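N-acetylmuramoyl-L-alanine amidase (PDB 4RN7) probably cleaves, as a zinc-dependent amidase, the bond between N-acetylmuramic acid and L-alanine in cell-wall peptidoglycan, and is seen here as its zinc-binding catalytic domain. Local coordinates at residues T93-W98 against V122-R127. Residues are numbered along the deposited sequence; the frame is centred on the assembly and turned at random. Where two conformers were deposited one is given.
Sequences TGIETW and VKVRDR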
loop_
_atom_site.group_PDB
_atom_site.type_symbol
_atom_site.label_atom_id
_atom_site.label_comp_id
_atom_site.label_asym_id
_atom_site.label_seq_id
_atom_site.Cartn_x
_atom_site.Cartn_y
_atom_site.Cartn_z
ATOM N N THR A 93 -9.822 -11.123 -8.859
ATOM C CA THR A 93 -9.139 -11.379 -7.588
ATOM C C THR A 93 -7.639 -11.149 -7.661
ATOM O O THR A 93 -7.060 -11.149 -8.746
ATOM C CB THR A 93 -9.342 -12.819 -7.102
ATOM O OG1 THR A 93 -8.856 -13.727 -8.098
ATOM C CG2 THR A 93 -10.806 -13.087 -6.821
ATOM N N GLY A 94 -7.019 -10.943 -6.505
ATOM C CA GLY A 94 -5.570 -10.916 -6.438
ATOM C C GLY A 94 -4.984 -9.554 -6.124
ATOM O O GLY A 94 -5.687 -8.543 -6.068
ATOM N N ILE A 95 -3.670 -9.533 -5.942
ATOM C CA ILE A 95 -2.972 -8.325 -5.543
ATOM C C ILE A 95 -1.978 -7.925 -6.634
ATOM O O ILE A 95 -1.333 -8.793 -7.232
ATOM C CB ILE A 95 -2.236 -8.589 -4.223
ATOM C CG1 ILE A 95 -3.257 -8.756 -3.087
ATOM C CG2 ILE A 95 -1.257 -7.462 -3.887
ATOM C CD1 ILE A 95 -2.632 -8.978 -1.723
ATOM N N GLU A 96 -1.862 -6.624 -6.898
ATOM C CA GLU A 96 -0.851 -6.127 -7.827
ATOM C C GLU A 96 -0.203 -4.919 -7.184
ATOM O O GLU A 96 -0.799 -4.281 -6.315
ATOM C CB GLU A 96 -1.470 -5.726 -9.171
ATOM C CG GLU A 96 -2.606 -4.715 -9.069
ATOM C CD GLU A 96 -3.285 -4.481 -10.403
ATOM O OE1 GLU A 96 -3.630 -5.476 -11.071
ATOM O OE2 GLU A 96 -3.471 -3.310 -10.793
ATOM N N THR A 97 1.013 -4.601 -7.604
ATOM C CA THR A 97 1.717 -3.456 -7.023
ATOM C C THR A 97 2.133 -2.497 -8.128
ATOM O O THR A 97 2.719 -2.915 -9.127
ATOM C CB THR A 97 2.954 -3.936 -6.267
ATOM O OG1 THR A 97 2.547 -4.787 -5.191
ATOM C CG2 THR A 97 3.733 -2.746 -5.699
ATOM N N TRP A 98 1.807 -1.216 -7.963
ATOM C CA TRP A 98 2.104 -0.197 -8.962
ATOM C C TRP A 98 3.382 0.561 -8.623
ATOM O O TRP A 98 3.738 0.697 -7.450
ATOM C CB TRP A 98 0.985 0.842 -9.006
ATOM C CG TRP A 98 -0.377 0.331 -9.368
ATOM C CD1 TRP A 98 -0.722 -0.940 -9.733
ATOM C CD2 TRP A 98 -1.582 1.105 -9.402
ATOM N NE1 TRP A 98 -2.079 -0.999 -9.993
ATOM C CE2 TRP A 98 -2.626 0.244 -9.789
ATOM C CE3 TRP A 98 -1.879 2.450 -9.132
ATOM C CZ2 TRP A 98 -3.950 0.687 -9.922
ATOM C CZ3 TRP A 98 -3.195 2.884 -9.264
ATOM C CH2 TRP A 98 -4.208 2.008 -9.657
ATOM N N VAL A 122 0.412 -14.425 1.846
ATOM C CA VAL A 122 -1.047 -14.578 1.814
ATOM C C VAL A 122 -1.485 -15.575 0.745
ATOM O O VAL A 122 -2.616 -16.087 0.785
ATOM C CB VAL A 122 -1.779 -13.238 1.617
ATOM C CG1 VAL A 122 -1.795 -12.455 2.912
ATOM C CG2 VAL A 122 -1.117 -12.435 0.528
ATOM N N LYS A 123 -0.585 -15.858 -0.195
ATOM C CA LYS A 123 -0.827 -16.900 -1.209
ATOM C C LYS A 123 -2.097 -16.586 -1.994
ATOM O O LYS A 123 -3.013 -17.409 -2.121
ATOM C CB LYS A 123 -0.873 -18.303 -0.584
ATOM C CG LYS A 123 0.437 -18.740 0.070
ATOM C CD LYS A 123 0.307 -18.793 1.586
ATOM N N VAL A 124 -2.124 -15.357 -2.491
ATOM C CA VAL A 124 -3.205 -14.806 -3.282
ATOM C C VAL A 124 -2.737 -14.859 -4.721
ATOM O O VAL A 124 -1.571 -15.157 -4.993
ATOM C CB VAL A 124 -3.428 -13.335 -2.918
ATOM C CG1 VAL A 124 -3.966 -13.226 -1.515
ATOM C CG2 VAL A 124 -2.126 -12.575 -3.026
ATOM N N ARG A 125 -3.644 -14.545 -5.636
ATOM C CA ARG A 125 -3.332 -14.542 -7.055
ATOM C C ARG A 125 -2.327 -13.434 -7.342
ATOM O O ARG A 125 -2.516 -12.294 -6.909
ATOM C CB ARG A 125 -4.619 -14.331 -7.847
ATOM C CG ARG A 125 -4.452 -14.177 -9.337
ATOM C CD ARG A 125 -5.796 -14.423 -10.018
ATOM N NE ARG A 125 -5.857 -13.809 -11.337
ATOM C CZ ARG A 125 -5.538 -14.439 -12.461
ATOM N NH1 ARG A 125 -5.134 -15.706 -12.428
ATOM N NH2 ARG A 125 -5.620 -13.802 -13.622
ATOM N N ASP A 126 -1.257 -13.778 -8.054
ATOM C CA ASP A 126 -0.166 -12.837 -8.332
ATOM C C ASP A 126 -0.442 -12.066 -9.631
ATOM O O ASP A 126 -0.187 -12.563 -10.729
ATOM C CB ASP A 126 1.160 -13.617 -8.381
ATOM C CG ASP A 126 2.364 -12.749 -8.669
ATOM O OD1 ASP A 126 2.240 -11.509 -8.737
ATOM O OD2 ASP A 126 3.463 -13.327 -8.815
ATOM N N ARG A 127 -0.982 -10.856 -9.496
ATOM C CA ARG A 127 -1.297 -10.015 -10.646
ATOM C C ARG A 127 -0.068 -9.248 -11.145
ATOM O O ARG A 127 -0.148 -8.521 -12.139
ATOM C CB ARG A 127 -2.436 -9.043 -10.316
ATOM C CG ARG A 127 -3.739 -9.732 -9.919
ATOM C CD ARG A 127 -4.833 -8.728 -9.547
ATOM N NE ARG A 127 -5.229 -7.889 -10.677
ATOM C CZ ARG A 127 -6.181 -8.220 -11.542
ATOM N NH1 ARG A 127 -6.835 -9.366 -11.415
ATOM N NH2 ARG A 127 -6.477 -7.410 -12.544
HETATM O O HOH W 1 -8.995 -11.722 -11.712
#
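Arg127 lays its side chain along residues 93-96 and bonds at both ends of that run, to Thr93 O and Glu96 OE1. CD lies 3.5 Å from Gly94 C, and the bend at chi3 (64°) then turns NE toward Glu96. NE gives an almost straight bond to Glu96 OE1 (2.9 Å), part of a salt bridge. This donor meets the anti side of the oxygen, out of the carboxylate plane; the two flat groups are 29° apart. NH1 reaches Thr93 O at 3.2 Å, from above the carbonyl plane. Trp98 NE1 bonds the other oxygen of Glu96, OE2, at 2.8 Å and in the indole plane, so the carboxylate is held by both an arginine and a tryptophan. Ile95 pairs with Asp126 in parallel register, its N bonding Arg125 O and its O accepting from Arg127 N. Gly94, whose backbone angles call for glycine, lets its CA come within 3.4 Å of Arg125 O. On the sheet face that carries Ile95 and Asp126, Ile95 CD1 meets Val124 CG2 at 3.9 Å. The contact pairs the parallel strands of the beta-alpha-beta unit 95-99, 107-122, 126-131, with 126-131 at the sheet edge. Gln115 of that helix bonds Ile95 O and Asp126 OD1, Leu170 of helix 164-185 touches Ile95, and strand 144-151 flanks strand 95-99 antiparallel.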